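Local coordinates for protein alpha-L-arabinosidase (PDB 6D25) that probably removes L-arabinofuranosyl branches from arabinoxylans, including internally di-substituted ones, as a trimeric GH51 arabinofuranosidase, at residues 200-203 with 204-208. Residues are numbered along the deposited sequence; the frame is centred on the assembly and turned at random.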
# COMPACT_ATOMS: atom_id res chain seq x y z
N GLY A 200 -5.46 12.49 0.16
CA GLY A 200 -5.14 12.18 -1.25
C GLY A 200 -5.74 13.18 -2.19
O GLY A 200 -6.78 13.75 -1.91
N ASN A 201 -5.05 13.41 -3.30
CA ASN A 201 -5.42 14.44 -4.31
C ASN A 201 -5.40 13.77 -5.71
O ASN A 201 -4.50 13.10 -6.07
CB ASN A 201 -4.47 15.62 -4.21
CG ASN A 201 -4.24 16.10 -2.78
OD1 ASN A 201 -5.06 16.91 -2.26
ND2 ASN A 201 -3.27 15.49 -2.06
N GLU A 202 -6.45 13.86 -6.47
CA GLU A 202 -6.43 13.39 -7.88
C GLU A 202 -5.92 11.92 -7.93
O GLU A 202 -5.04 11.57 -8.73
CB GLU A 202 -5.61 14.35 -8.78
CG GLU A 202 -6.20 15.78 -8.96
CD GLU A 202 -5.97 16.50 -10.32
OE1 GLU A 202 -5.17 15.99 -11.16
OE2 GLU A 202 -6.65 17.61 -10.58
N LEU A 203 -6.50 11.03 -7.13
CA LEU A 203 -6.00 9.64 -7.05
C LEU A 203 -6.27 8.89 -8.36
O LEU A 203 -5.60 7.90 -8.62
CB LEU A 203 -6.64 8.93 -5.85
CG LEU A 203 -6.23 9.46 -4.47
CD1 LEU A 203 -6.66 8.53 -3.37
CD2 LEU A 203 -4.75 9.68 -4.35
N TRP A 204 -7.23 9.35 -9.16
CA TRP A 204 -7.52 8.77 -10.48
C TRP A 204 -6.41 9.12 -11.48
O TRP A 204 -6.38 8.54 -12.54
CB TRP A 204 -8.90 9.19 -11.04
CG TRP A 204 -9.32 10.55 -10.61
CD1 TRP A 204 -10.15 10.86 -9.58
CD2 TRP A 204 -8.85 11.81 -11.14
NE1 TRP A 204 -10.20 12.22 -9.41
CE2 TRP A 204 -9.42 12.82 -10.36
CE3 TRP A 204 -8.03 12.16 -12.22
CZ2 TRP A 204 -9.18 14.17 -10.61
CZ3 TRP A 204 -7.76 13.49 -12.45
CH2 TRP A 204 -8.34 14.47 -11.66
N GLY A 205 -5.54 10.07 -11.15
CA GLY A 205 -4.52 10.58 -12.08
C GLY A 205 -3.15 10.64 -11.42
O GLY A 205 -2.58 9.61 -11.07
N CYS A 206 -2.66 11.86 -11.17
CA CYS A 206 -1.28 12.07 -10.70
C CYS A 206 -1.05 11.48 -9.29
O CYS A 206 0.09 11.23 -8.91
CB CYS A 206 -0.88 13.55 -10.80
SG CYS A 206 -1.92 14.62 -9.76
N GLY A 207 -2.11 11.20 -8.53
CA GLY A 207 -1.98 10.59 -7.21
C GLY A 207 -1.86 9.08 -7.21
O GLY A 207 -1.78 8.49 -6.09
N GLY A 208 -1.82 8.42 -8.37
CA GLY A 208 -1.59 6.98 -8.40
C GLY A 208 -2.44 6.21 -9.41
O GLY A 208 -2.44 5.02 -9.38
O HOH W 1 -4.14 14.05 -12.25
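Glu202 O takes two backbone N-H groups from the chain that curls back over it. Gly205 N, 2.9 Å from Glu202 O, closes a type I beta turn from Glu202 to Gly205, and Gly207 N lies 3.0 Å from the same Glu202 O. The two donors come from opposite faces of the carbonyl plane. Cys206 N, between them, points elsewhere: it gives its hydrogen to a water 2.9 Å from Cys206 N, which in turn donates to Glu202 OE1 and so links the carboxylate to the turn. The other carboxylate oxygen, OE2, forms weak hydrogen bonds with His266 ND1 and a bound glycerol, and lies close to Glu324 OE1. A bend at chi2 (-147°) carries the carboxylate alongside the indole, Trp204 CH2 within 3.4 Å of Glu202 CD and the two planes 36° apart. Farther back, Glu202 CA sits over one face of the indole in a CH-pi contact, 4.2 Å from the centroid of the six-membered ring of Trp204. The ring is held at its NE1, which donates to Gly240 O, and meets Trp248 edge-to-face. Asn201 N hydrogen-bonds Asp103 OD1, and Asn201 OD1 has a weak one with Arg95 NH1. Gly207 O is buried without a polar partner. Cys206 SG is tied by disulfide to Cys100. Asn201-Glu202 after the fourth strand, with Glu202 close to Glu324 on the seventh, matches the clan GH-A pattern, these glutamates being the probable acid/base and nucleophile. The turn follows strand 196-199 of the eight-stranded parallel barrel, beside the loops after strands 93-96 and 235-238, and leads to helix 212-224.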